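Local coordinates for endo-b-1,4-glucanase (Nasutitermes takasagoensis, PDB 1KS8), which probably hydrolyses internal beta-1,4-glucosidic linkages in cellulose and related beta-glucans, as a family 9 glycosyl hydrolase with an (alpha/alpha)6 catalytic domain, at residues V59-P64 and R203-S208; Q110-G115 and A139-T144; Y114-Q119 and I199-N204; G120-A125 and M133-P138. One frame throughout, in Å; residues are numbered along the deposited sequence.

Three of the four contacts meet on one small antiparallel sheet, ordered 60-61, 113-117, 139-142. Interaction 2 pairs its last two strands, while interactions 1 and 3, with centres about 6 Å apart, set the 199-208 loop against its first two; Phe61 CE1 lies 3.4 Å from Gln116 OE1 between them. Interaction 4 closes the excursion between strands 113-117 and 139-142 and joins interaction 3 where Asp201 OD1 stands 2.9 Å from Gly120 N. The side chain of Asp123 is about 10 Å from that of Glu412, a predicted active-site residue, and the side chain of Phe63 is about 4 Å from that of Glu214, a calcium ligand in another structure of this protein.

Interaction 1: residues V59-P64 and R203-S208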
loop_
_atom_site.group_PDB
_atom_site.type_symbol
_atom_site.label_atom_id
_atom_site.label_comp_id
_atom_site.label_asym_id
_atom_site.label_seq_id
_atom_site.Cartn_x
_atom_site.Cartn_y
_atom_site.Cartn_z
ATOM N N VAL A 59 11.581 -0.507 9.454
ATOM C CA VAL A 59 10.558 -1.018 10.349
ATOM C C VAL A 59 9.506 -1.693 9.479
ATOM O O VAL A 59 9.237 -1.259 8.354
ATOM C CB VAL A 59 9.846 0.112 11.135
ATOM C CG1 VAL A 59 8.732 -0.471 11.992
ATOM C CG2 VAL A 59 10.835 0.856 12.005
ATOM N N LYS A 60 8.931 -2.771 9.993
ATOM C CA LYS A 60 7.866 -3.464 9.294
ATOM C C LYS A 60 6.585 -3.064 10.039
ATOM O O LYS A 60 6.268 -3.601 11.103
ATOM C CB LYS A 60 8.125 -4.977 9.312
ATOM C CG LYS A 60 9.189 -5.366 8.279
ATOM C CD LYS A 60 10.091 -6.522 8.696
ATOM C CE LYS A 60 9.347 -7.831 8.862
ATOM N NZ LYS A 60 10.315 -8.974 8.913
ATOM N N PHE A 61 5.893 -2.061 9.496
ATOM C CA PHE A 61 4.647 -1.544 10.073
ATOM C C PHE A 61 3.493 -2.312 9.435
ATOM O O PHE A 61 3.160 -2.101 8.266
ATOM C CB PHE A 61 4.511 -0.041 9.786
ATOM C CG PHE A 61 5.341 0.840 10.693
ATOM C CD1 PHE A 61 5.059 0.917 12.056
ATOM C CD2 PHE A 61 6.377 1.625 10.180
ATOM C CE1 PHE A 61 5.788 1.760 12.894
ATOM C CE2 PHE A 61 7.115 2.477 11.017
ATOM C CZ PHE A 61 6.815 2.540 12.376
ATOM N N GLY A 62 2.876 -3.187 10.220
ATOM C CA GLY A 62 1.805 -4.028 9.714
ATOM C C GLY A 62 0.550 -3.410 9.128
ATOM O O GLY A 62 -0.040 -3.977 8.211
ATOM N N PHE A 63 0.127 -2.263 9.641
ATOM C CA PHE A 63 -1.091 -1.645 9.144
ATOM C C PHE A 63 -0.899 -1.175 7.697
ATOM O O PHE A 63 -1.617 -1.616 6.799
ATOM C CB PHE A 63 -1.503 -0.499 10.080
ATOM C CG PHE A 63 -2.921 -0.024 9.893
ATOM C CD1 PHE A 63 -3.908 -0.875 9.402
ATOM C CD2 PHE A 63 -3.275 1.274 10.247
ATOM C CE1 PHE A 63 -5.229 -0.439 9.266
ATOM C CE2 PHE A 63 -4.592 1.718 10.118
ATOM C CZ PHE A 63 -5.568 0.859 9.628
ATOM N N PRO A 64 0.075 -0.283 7.443
ATOM C CA PRO A 64 0.224 0.125 6.045
ATOM C C PRO A 64 0.682 -1.023 5.143
ATOM O O PRO A 64 0.412 -1.007 3.949
ATOM C CB PRO A 64 1.242 1.269 6.118
ATOM C CG PRO A 64 2.030 0.959 7.356
ATOM C CD PRO A 64 0.954 0.513 8.318
ATOM N N ARG A 203 1.623 4.410 17.501
ATOM C CA ARG A 203 0.772 5.581 17.679
ATOM C C ARG A 203 1.332 6.866 17.072
ATOM O O ARG A 203 0.575 7.752 16.675
ATOM C CB ARG A 203 0.488 5.779 19.169
ATOM C CG ARG A 203 -0.555 6.837 19.481
ATOM C CD ARG A 203 -1.327 6.450 20.733
ATOM N NE ARG A 203 -0.438 6.165 21.853
ATOM C CZ ARG A 203 -0.808 5.533 22.961
ATOM N NH1 ARG A 203 -2.059 5.112 23.102
ATOM N NH2 ARG A 203 0.073 5.319 23.929
ATOM N N ASN A 204 2.653 6.963 16.979
ATOM C CA ASN A 204 3.265 8.165 16.428
ATOM C C ASN A 204 3.792 8.011 15.010
ATOM O O ASN A 204 4.503 8.884 14.509
ATOM C CB ASN A 204 4.381 8.636 17.356
ATOM C CG ASN A 204 3.867 8.973 18.736
ATOM O OD1 ASN A 204 3.054 9.885 18.896
ATOM N ND2 ASN A 204 4.321 8.230 19.739
ATOM N N PHE A 205 3.429 6.911 14.359
ATOM C CA PHE A 205 3.872 6.651 12.993
ATOM C C PHE A 205 2.697 6.300 12.083
ATOM O O PHE A 205 2.567 6.846 10.987
ATOM C CB PHE A 205 4.909 5.523 12.999
ATOM C CG PHE A 205 6.134 5.844 13.808
ATOM C CD1 PHE A 205 7.065 6.775 13.350
ATOM C CD2 PHE A 205 6.336 5.249 15.050
ATOM C CE1 PHE A 205 8.176 7.111 14.122
ATOM C CE2 PHE A 205 7.444 5.577 15.829
ATOM C CZ PHE A 205 8.365 6.512 15.364
ATOM N N TYR A 206 1.847 5.388 12.548
ATOM C CA TYR A 206 0.665 4.961 11.803
ATOM C C TYR A 206 -0.486 4.772 12.782
ATOM O O TYR A 206 -1.005 3.674 12.964
ATOM C CB TYR A 206 0.958 3.659 11.048
ATOM C CG TYR A 206 1.814 3.883 9.823
ATOM C CD1 TYR A 206 1.260 4.399 8.653
ATOM C CD2 TYR A 206 3.183 3.629 9.848
ATOM C CE1 TYR A 206 2.050 4.658 7.533
ATOM C CE2 TYR A 206 3.982 3.886 8.738
ATOM C CZ TYR A 206 3.408 4.399 7.582
ATOM O OH TYR A 206 4.195 4.641 6.478
ATOM N N ALA A 207 -0.881 5.871 13.413
ATOM C CA ALA A 207 -1.949 5.849 14.401
ATOM C C ALA A 207 -3.308 5.427 13.867
ATOM O O ALA A 207 -3.679 5.744 12.736
ATOM C CB ALA A 207 -2.063 7.221 15.061
ATOM N N SER A 208 -4.046 4.705 14.704
ATOM C CA SER A 208 -5.390 4.258 14.366
ATOM C C SER A 208 -6.294 5.482 14.282
ATOM O O SER A 208 -6.126 6.436 15.040
ATOM C CB SER A 208 -5.945 3.336 15.456
ATOM O OG SER A 208 -5.220 2.125 15.564
#
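Tyr206 lays one face of its ring over Pro64 and brings CD2 over the rim of one Phe61 face, in an aromatic cluster that Phe205 completes. The cluster sits where strand 60-61 passes into helix 62-78 of the (alpha/alpha)6 fold, with Phe61 at the helix N-cap position. The proline contact is a CH-pi interaction: Pro64 CG stands 3.5 Å from the Tyr206 ring centroid and only 3° off the ring normal. The Phe61 and Tyr206 rings meet obliquely, their planes 59° apart, and Tyr206 CE2 comes within 3.6 Å of Phe61 CD2. Val59 CG1 covers the opposite face of Phe61, so this ring is held between Val59 CG1 and Tyr206 CD2. Phe61 CG lies anti to its own carbonyl carbon (chi1 -79°), which sends the ring out to the loop. There its far end, CZ, touches Phe205 CB at 3.6 Å.

The phenol reaches past this apolar patch, and Tyr206 OH is hydrogen-bonded to Asp54 OD2. On the helix side, Phe63 also packs near Glu214 and Asp254, which bind calcium in another structure of this protein. Its ring meets the loop backbone at an edge, where Tyr206 O lies 4.3 Å from Phe63 CD2.

Interaction 2: residues Q110-G115 and A139-T144; sequences QNEFYG and AYKIDT
Phe113 and Ile142 form an antiparallel hydrogen-bonded pair: Phe113 N donates to Ile142 O at 3.0 Å, and Ile142 N returns to Phe113 O at 2.8 Å. Both bonds are nearly straight, with angles at hydrogen of 169° and 166°. A third bond, Gly115 N to Tyr140 O at 2.8 Å, is more bent (139°). Beyond the pair, a water bridges Asn111 O and Thr144 N.

Lys141 packs against its non-hydrogen-bonded partner, Tyr114. Its CB sits over the centre of the phenol ring, 3.7 Å from the ring centroid, and its chain runs alongside in the same direction until CD reaches the hydroxyl. Ala139 CB touches the same ring at Tyr114 CD2, 3.6 Å away, while Tyr114 OH is hydrogen-bonded to Asp43 N. A leucine in place of Tyr114 would probably leave Asp43 N without this acceptor and strip the lysine methylenes of their flat support. Glu112, extended beyond CG, brings OE2 to 3.2 Å from Lys141 CE, but Lys141 NZ stays 4.6 Å from Glu112 OE2, too far for a salt bridge; Glu112 OE1 is hydrogen-bonded to Thr108 OG1. Phe113 and Ile142 pack on helices 149-165 and 171-190 of the (alpha/alpha)6 fold, beneath the antiparallel pairing of strands 113-117 and 139-142 in a three-stranded sheet.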
loop_
_atom_site.group_PDB
_atom_site.type_symbol
_atom_site.label_atom_id
_atom_site.label_comp_id
_atom_site.label_asym_id
_atom_site.label_seq_id
_atom_site.Cartn_x
_atom_site.Cartn_y
_atom_site.Cartn_z
ATOM N N GLN A 110 -4.513 -18.192 16.457
ATOM C CA GLN A 110 -5.767 -17.732 15.872
ATOM C C GLN A 110 -6.142 -16.301 16.259
ATOM O O GLN A 110 -6.568 -15.521 15.403
ATOM C CB GLN A 110 -6.900 -18.703 16.218
ATOM C CG GLN A 110 -6.821 -20.022 15.444
ATOM C CD GLN A 110 -5.704 -20.940 15.926
ATOM O OE1 GLN A 110 -5.258 -21.828 15.194
ATOM N NE2 GLN A 110 -5.265 -20.744 17.162
ATOM N N ASN A 111 -5.974 -15.954 17.531
ATOM C CA ASN A 111 -6.294 -14.611 18.000
ATOM C C ASN A 111 -5.062 -13.828 18.444
ATOM O O ASN A 111 -5.113 -13.067 19.408
ATOM C CB ASN A 111 -7.306 -14.681 19.146
ATOM C CG ASN A 111 -8.645 -15.231 18.702
ATOM O OD1 ASN A 111 -9.255 -14.718 17.764
ATOM N ND2 ASN A 111 -9.108 -16.279 19.373
ATOM N N GLU A 112 -3.952 -14.029 17.740
ATOM C CA GLU A 112 -2.711 -13.327 18.043
ATOM C C GLU A 112 -2.089 -12.930 16.717
ATOM O O GLU A 112 -2.025 -13.735 15.788
ATOM C CB GLU A 112 -1.742 -14.223 18.818
ATOM C CG GLU A 112 -0.503 -13.484 19.315
ATOM C CD GLU A 112 0.385 -14.343 20.192
ATOM O OE1 GLU A 112 1.199 -15.120 19.648
ATOM O OE2 GLU A 112 0.257 -14.249 21.430
ATOM N N PHE A 113 -1.633 -11.688 16.626
ATOM C CA PHE A 113 -1.044 -11.216 15.385
ATOM C C PHE A 113 0.056 -10.192 15.616
ATOM O O PHE A 113 -0.150 -9.189 16.305
ATOM C CB PHE A 113 -2.135 -10.600 14.506
ATOM C CG PHE A 113 -1.659 -10.209 13.142
ATOM C CD1 PHE A 113 -1.375 -11.181 12.193
ATOM C CD2 PHE A 113 -1.463 -8.871 12.816
ATOM C CE1 PHE A 113 -0.899 -10.830 10.935
ATOM C CE2 PHE A 113 -0.985 -8.507 11.559
ATOM C CZ PHE A 113 -0.703 -9.489 10.617
ATOM N N TYR A 114 1.229 -10.440 15.047
ATOM C CA TYR A 114 2.320 -9.490 15.187
ATOM C C TYR A 114 2.140 -8.369 14.177
ATOM O O TYR A 114 2.057 -8.606 12.970
ATOM C CB TYR A 114 3.675 -10.180 15.017
ATOM C CG TYR A 114 4.108 -10.876 16.284
ATOM C CD1 TYR A 114 3.607 -12.136 16.622
ATOM C CD2 TYR A 114 4.959 -10.240 17.187
ATOM C CE1 TYR A 114 3.943 -12.740 17.838
ATOM C CE2 TYR A 114 5.298 -10.832 18.399
ATOM C CZ TYR A 114 4.786 -12.078 18.718
ATOM O OH TYR A 114 5.112 -12.650 19.926
ATOM N N GLY A 115 2.063 -7.145 14.691
ATOM C CA GLY A 115 1.853 -5.991 13.836
ATOM C C GLY A 115 3.059 -5.112 13.593
ATOM O O GLY A 115 2.958 -4.106 12.888
ATOM N N ALA A 139 9.511 -7.109 18.441
ATOM C CA ALA A 139 8.321 -7.461 17.682
ATOM C C ALA A 139 7.144 -7.183 18.604
ATOM O O ALA A 139 7.160 -7.563 19.778
ATOM C CB ALA A 139 8.356 -8.932 17.286
ATOM N N TYR A 140 6.130 -6.504 18.078
ATOM C CA TYR A 140 4.953 -6.152 18.861
ATOM C C TYR A 140 3.721 -6.835 18.284
ATOM O O TYR A 140 3.580 -6.951 17.064
ATOM C CB TYR A 140 4.756 -4.635 18.850
ATOM C CG TYR A 140 5.959 -3.841 19.315
ATOM C CD1 TYR A 140 6.531 -4.066 20.566
ATOM C CD2 TYR A 140 6.510 -2.843 18.511
ATOM C CE1 TYR A 140 7.623 -3.313 21.008
ATOM C CE2 TYR A 140 7.598 -2.086 18.942
ATOM C CZ TYR A 140 8.147 -2.325 20.188
ATOM O OH TYR A 140 9.218 -1.566 20.612
ATOM N N LYS A 141 2.822 -7.269 19.158
ATOM C CA LYS A 141 1.628 -7.968 18.715
ATOM C C LYS A 141 0.338 -7.473 19.353
ATOM O O LYS A 141 0.348 -6.740 20.345
ATOM C CB LYS A 141 1.768 -9.456 19.042
ATOM C CG LYS A 141 1.770 -9.743 20.544
ATOM C CD LYS A 141 1.920 -11.230 20.838
ATOM C CE LYS A 141 1.693 -11.532 22.312
ATOM N NZ LYS A 141 2.633 -10.789 23.189
ATOM N N ILE A 142 -0.770 -7.877 18.746
ATOM C CA ILE A 142 -2.084 -7.590 19.288
ATOM C C ILE A 142 -2.603 -8.981 19.653
ATOM O O ILE A 142 -2.179 -9.985 19.071
ATOM C CB ILE A 142 -3.047 -6.917 18.264
ATOM C CG1 ILE A 142 -3.067 -7.685 16.941
ATOM C CG2 ILE A 142 -2.643 -5.464 18.049
ATOM C CD1 ILE A 142 -4.115 -7.172 15.960
ATOM N N ASP A 143 -3.478 -9.044 20.648
ATOM C CA ASP A 143 -4.056 -10.310 21.083
ATOM C C ASP A 143 -5.397 -10.028 21.747
ATOM O O ASP A 143 -5.902 -8.912 21.664
ATOM C CB ASP A 143 -3.112 -11.053 22.044
ATOM C CG ASP A 143 -2.593 -10.178 23.167
ATOM O OD1 ASP A 143 -3.369 -9.371 23.711
ATOM O OD2 ASP A 143 -1.399 -10.313 23.518
ATOM N N THR A 144 -5.979 -11.023 22.406
ATOM C CA THR A 144 -7.278 -10.818 23.037
ATOM C C THR A 144 -7.297 -9.766 24.146
ATOM O O THR A 144 -8.330 -9.144 24.385
ATOM C CB THR A 144 -7.851 -12.140 23.590
ATOM O OG1 THR A 144 -6.931 -12.717 24.524
ATOM C CG2 THR A 144 -8.102 -13.121 22.451
HETATM O O HOH W 1 -4.786 -13.818 22.069
#

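Interaction 3: residues Y114-Q119 and I199-N204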
loop_
_atom_site.group_PDB
_atom_site.type_symbol
_atom_site.label_atom_id
_atom_site.label_comp_id
_atom_site.label_asym_id
_atom_site.label_seq_id
_atom_site.Cartn_x
_atom_site.Cartn_y
_atom_site.Cartn_z
ATOM N N TYR A 114 1.229 -10.440 15.047
ATOM C CA TYR A 114 2.320 -9.490 15.187
ATOM C C TYR A 114 2.140 -8.369 14.177
ATOM O O TYR A 114 2.057 -8.606 12.970
ATOM C CB TYR A 114 3.675 -10.180 15.017
ATOM C CG TYR A 114 4.108 -10.876 16.284
ATOM C CD1 TYR A 114 3.607 -12.136 16.622
ATOM C CD2 TYR A 114 4.959 -10.240 17.187
ATOM C CE1 TYR A 114 3.943 -12.740 17.838
ATOM C CE2 TYR A 114 5.298 -10.832 18.399
ATOM C CZ TYR A 114 4.786 -12.078 18.718
ATOM O OH TYR A 114 5.112 -12.650 19.926
ATOM N N GLY A 115 2.063 -7.145 14.691
ATOM C CA GLY A 115 1.853 -5.991 13.836
ATOM C C GLY A 115 3.059 -5.112 13.593
ATOM O O GLY A 115 2.958 -4.106 12.888
ATOM N N GLN A 116 4.203 -5.468 14.162
ATOM C CA GLN A 116 5.390 -4.658 13.953
ATOM C C GLN A 116 6.673 -5.377 14.320
ATOM O O GLN A 116 6.707 -6.150 15.275
ATOM C CB GLN A 116 5.298 -3.370 14.783
ATOM C CG GLN A 116 6.256 -2.262 14.348
ATOM C CD GLN A 116 6.035 -0.971 15.121
ATOM O OE1 GLN A 116 4.904 -0.500 15.251
ATOM N NE2 GLN A 116 7.116 -0.387 15.631
ATOM N N VAL A 117 7.715 -5.141 13.532
ATOM C CA VAL A 117 9.043 -5.669 13.824
ATOM C C VAL A 117 9.953 -4.465 13.628
ATOM O O VAL A 117 9.973 -3.850 12.551
ATOM C CB VAL A 117 9.487 -6.803 12.885
ATOM C CG1 VAL A 117 10.900 -7.248 13.269
ATOM C CG2 VAL A 117 8.528 -7.979 12.998
ATOM N N GLY A 118 10.681 -4.123 14.685
ATOM C CA GLY A 118 11.558 -2.970 14.668
ATOM C C GLY A 118 10.873 -1.861 15.445
ATOM O O GLY A 118 9.651 -1.712 15.371
ATOM N N GLN A 119 11.644 -1.103 16.219
ATOM C CA GLN A 119 11.083 0.006 16.982
ATOM C C GLN A 119 11.368 1.276 16.197
ATOM O O GLN A 119 12.455 1.432 15.646
ATOM C CB GLN A 119 11.734 0.120 18.361
ATOM C CG GLN A 119 11.125 1.250 19.181
ATOM C CD GLN A 119 12.082 1.849 20.189
ATOM O OE1 GLN A 119 13.219 2.190 19.858
ATOM N NE2 GLN A 119 11.619 2.005 21.425
ATOM N N ILE A 199 -0.251 -1.675 20.286
ATOM C CA ILE A 199 1.131 -1.553 19.836
ATOM C C ILE A 199 1.344 -0.044 19.885
ATOM O O ILE A 199 1.223 0.658 18.878
ATOM C CB ILE A 199 1.303 -2.090 18.399
ATOM C CG1 ILE A 199 0.960 -3.583 18.370
ATOM C CG2 ILE A 199 2.731 -1.859 17.919
ATOM C CD1 ILE A 199 1.083 -4.236 17.003
ATOM N N THR A 200 1.639 0.453 21.082
ATOM C CA THR A 200 1.802 1.885 21.283
ATOM C C THR A 200 2.919 2.562 20.504
ATOM O O THR A 200 2.853 3.765 20.264
ATOM C CB THR A 200 1.960 2.224 22.782
ATOM O OG1 THR A 200 3.104 1.548 23.314
ATOM C CG2 THR A 200 0.712 1.800 23.556
ATOM N N ASP A 201 3.939 1.817 20.099
ATOM C CA ASP A 201 5.016 2.443 19.344
ATOM C C ASP A 201 4.467 3.007 18.036
ATOM O O ASP A 201 4.939 4.030 17.544
ATOM C CB ASP A 201 6.127 1.439 19.037
ATOM C CG ASP A 201 7.380 2.110 18.506
ATOM O OD1 ASP A 201 7.796 1.814 17.366
ATOM O OD2 ASP A 201 7.947 2.944 19.242
ATOM N N ALA A 202 3.455 2.341 17.491
ATOM C CA ALA A 202 2.857 2.753 16.224
ATOM C C ALA A 202 2.002 4.011 16.293
ATOM O O ALA A 202 1.699 4.616 15.264
ATOM C CB ALA A 202 2.029 1.600 15.651
ATOM N N ARG A 203 1.623 4.410 17.501
ATOM C CA ARG A 203 0.772 5.581 17.679
ATOM C C ARG A 203 1.332 6.866 17.072
ATOM O O ARG A 203 0.575 7.752 16.675
ATOM C CB ARG A 203 0.488 5.779 19.169
ATOM C CG ARG A 203 -0.555 6.837 19.481
ATOM C CD ARG A 203 -1.327 6.450 20.733
ATOM N NE ARG A 203 -0.438 6.165 21.853
ATOM C CZ ARG A 203 -0.808 5.533 22.961
ATOM N NH1 ARG A 203 -2.059 5.112 23.102
ATOM N NH2 ARG A 203 0.073 5.319 23.929
ATOM N N ASN A 204 2.653 6.963 16.979
ATOM C CA ASN A 204 3.265 8.165 16.428
ATOM C C ASN A 204 3.792 8.011 15.010
ATOM O O ASN A 204 4.503 8.884 14.509
ATOM C CB ASN A 204 4.381 8.636 17.356
ATOM C CG ASN A 204 3.867 8.973 18.736
ATOM O OD1 ASN A 204 3.054 9.885 18.896
ATOM N ND2 ASN A 204 4.321 8.230 19.739
HETATM O O HOH W 2 8.530 2.287 21.791
#
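Gln116 leaves the strand fully stretched, chi1 -163° and chi2 175°, and carries its amide to the 3-10 segment 200-202, where Asp201 has turned its carboxylate anti to the backbone N (chi1 -168°). Gln116 NE2 donates to Asp201 OD1 at 2.9 Å, using the anti lone pair of that oxygen. A second bond, from Gln116 NE2 to Gly118 O at 2.9 Å, is nearly straight. Both acceptors lie close to the amide plane, so the two bonds together fix the rotation of the group, and Gln116 OE1 is left facing Ala202 CB at 3.6 Å.

Gln116 belongs to a classic beta bulge: it and Gly115 both face Tyr140 on the neighbouring strand. At the bulge, Ile199 CD1 packs 3.7 Å from Gly115 CA, where a side-chain CB would clash with it. Cutting Gln116 back to an alanine is likely to leave Gly118 O and Asp201 OD1 without their shared donor, although Asp201 OD1 also accepts from Gly120 N. Gln119 OE1 caps the following helix at Ala122 N, while a water that donates to Asp201 OD2 at 2.7 Å accepts from Gln119 NE2.

Interaction 4: residues G120-A125 and M133-P138; sequences GDADHA and MTMARP
Helix 120-124 and the loop leading into strand 139-142 are the two flanks of the excursion between strands 113-117 and 139-142, and they meet through a salt bridge, a water and two methionines. Asp123 swings its carboxylate outward from the helix, with CG anti to the backbone N (chi1 -171°). Its OD1 lies 3.5 Å from Arg137 NH1, a long approach for a salt bridge, and comes to the edge of the guanidinium group close to its plane. The carboxylate itself is turned by 55° from that plane, so the charged groups do not form a flat two-pronged pair. A water completes the link: it donates to Asp123 OD1 at 2.6 Å and accepts from Arg137 NH1 at 2.9 Å, also at the guanidinium edge.

Both residues have further partners. Asp123 OD2 takes a hydrogen bond from Phe58 N, while Arg137 NE pairs with Asp40 and Arg137 NH1 also donates to Phe58 O. These partners are likely to hold both side chains in place despite the long direct approach. Met133 CE lies over the rim of one face of the guanidinium, and Met133 SD is 3.9 Å from Asp123 OD1.

Farther along, Met135 folds back on the helix: bends at chi2 and chi3 bring its CE to 3.7 Å from Ala122 O, while its CG lies 4.1 Å from Ala122 CB. Of the touching residues, Asp123 alone is buried. Its water-bridged salt bridge joins helix 120-124 to the loop before strand 139-142, within the connection between two antiparallel strands.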
loop_
_atom_site.group_PDB
_atom_site.type_symbol
_atom_site.label_atom_id
_atom_site.label_comp_id
_atom_site.label_asym_id
_atom_site.label_seq_id
_atom_site.Cartn_x
_atom_site.Cartn_y
_atom_site.Cartn_z
ATOM N N GLY A 120 10.400 2.184 16.151
ATOM C CA GLY A 120 10.600 3.418 15.411
ATOM C C GLY A 120 11.885 4.163 15.721
ATOM O O GLY A 120 12.655 4.485 14.815
ATOM N N ASP A 121 12.144 4.432 16.995
ATOM C CA ASP A 121 13.346 5.178 17.345
ATOM C C ASP A 121 14.663 4.473 17.068
ATOM O O ASP A 121 15.566 5.061 16.475
ATOM C CB ASP A 121 13.296 5.612 18.810
ATOM C CG ASP A 121 12.231 6.660 19.067
ATOM O OD1 ASP A 121 11.648 7.169 18.083
ATOM O OD2 ASP A 121 11.979 6.977 20.252
ATOM N N ALA A 122 14.784 3.221 17.492
ATOM C CA ALA A 122 16.022 2.480 17.280
ATOM C C ALA A 122 16.306 2.322 15.793
ATOM O O ALA A 122 17.451 2.428 15.353
ATOM C CB ALA A 122 15.936 1.113 17.943
ATOM N N ASP A 123 15.257 2.070 15.020
ATOM C CA ASP A 123 15.414 1.898 13.584
ATOM C C ASP A 123 15.806 3.205 12.896
ATOM O O ASP A 123 16.776 3.257 12.139
ATOM C CB ASP A 123 14.111 1.386 12.967
ATOM C CG ASP A 123 14.277 0.985 11.519
ATOM O OD1 ASP A 123 14.713 -0.153 11.270
ATOM O OD2 ASP A 123 13.985 1.811 10.632
ATOM N N HIS A 124 15.058 4.265 13.172
ATOM C CA HIS A 124 15.309 5.550 12.536
ATOM C C HIS A 124 16.602 6.253 12.939
ATOM O O HIS A 124 17.069 7.145 12.230
ATOM C CB HIS A 124 14.097 6.457 12.750
ATOM C CG HIS A 124 12.841 5.915 12.140
ATOM N ND1 HIS A 124 11.608 6.507 12.312
ATOM C CD2 HIS A 124 12.630 4.829 11.358
ATOM C CE1 HIS A 124 10.692 5.810 11.660
ATOM N NE2 HIS A 124 11.287 4.787 11.074
ATOM N N ALA A 125 17.187 5.845 14.060
ATOM C CA ALA A 125 18.436 6.442 14.524
ATOM C C ALA A 125 19.613 5.938 13.691
ATOM O O ALA A 125 20.724 6.463 13.778
ATOM C CB ALA A 125 18.658 6.107 15.993
ATOM N N MET A 133 22.372 -3.564 9.958
ATOM C CA MET A 133 21.726 -3.254 11.233
ATOM C C MET A 133 22.256 -4.148 12.344
ATOM O O MET A 133 22.465 -5.339 12.138
ATOM C CB MET A 133 20.209 -3.443 11.140
ATOM C CG MET A 133 19.489 -2.449 10.244
ATOM S SD MET A 133 17.696 -2.561 10.418
ATOM C CE MET A 133 17.347 -4.019 9.437
ATOM N N THR A 134 22.467 -3.567 13.520
ATOM C CA THR A 134 22.954 -4.327 14.664
ATOM C C THR A 134 22.105 -4.058 15.903
ATOM O O THR A 134 22.338 -4.651 16.958
ATOM C CB THR A 134 24.419 -3.980 15.001
ATOM O OG1 THR A 134 24.509 -2.609 15.406
ATOM C CG2 THR A 134 25.310 -4.208 13.789
ATOM N N MET A 135 21.121 -3.171 15.780
ATOM C CA MET A 135 20.267 -2.844 16.916
ATOM C C MET A 135 19.166 -3.877 17.099
ATOM O O MET A 135 18.788 -4.578 16.158
ATOM C CB MET A 135 19.636 -1.456 16.743
ATOM C CG MET A 135 18.399 -1.404 15.848
ATOM S SD MET A 135 18.699 -1.771 14.105
ATOM C CE MET A 135 19.326 -0.187 13.538
ATOM N N ALA A 136 18.657 -3.972 18.323
ATOM C CA ALA A 136 17.588 -4.910 18.619
ATOM C C ALA A 136 16.355 -4.517 17.819
ATOM O O ALA A 136 16.083 -3.332 17.618
ATOM C CB ALA A 136 17.270 -4.897 20.112
ATOM N N ARG A 137 15.623 -5.520 17.352
ATOM C CA ARG A 137 14.405 -5.295 16.588
ATOM C C ARG A 137 13.244 -5.985 17.289
ATOM O O ARG A 137 12.909 -7.136 17.001
ATOM C CB ARG A 137 14.572 -5.812 15.154
ATOM C CG ARG A 137 15.399 -4.865 14.288
ATOM C CD ARG A 137 15.806 -5.476 12.958
ATOM N NE ARG A 137 14.683 -5.789 12.077
ATOM C CZ ARG A 137 13.961 -4.889 11.411
ATOM N NH1 ARG A 137 14.226 -3.593 11.516
ATOM N NH2 ARG A 137 12.984 -5.294 10.608
ATOM N N PRO A 138 12.618 -5.281 18.244
ATOM C CA PRO A 138 11.490 -5.840 18.987
ATOM C C PRO A 138 10.313 -6.120 18.068
ATOM O O PRO A 138 10.141 -5.456 17.043
ATOM C CB PRO A 138 11.160 -4.745 20.004
ATOM C CG PRO A 138 12.447 -3.994 20.155
ATOM C CD PRO A 138 12.972 -3.943 18.749
HETATM O O HOH W 3 15.497 -1.667 13.270
#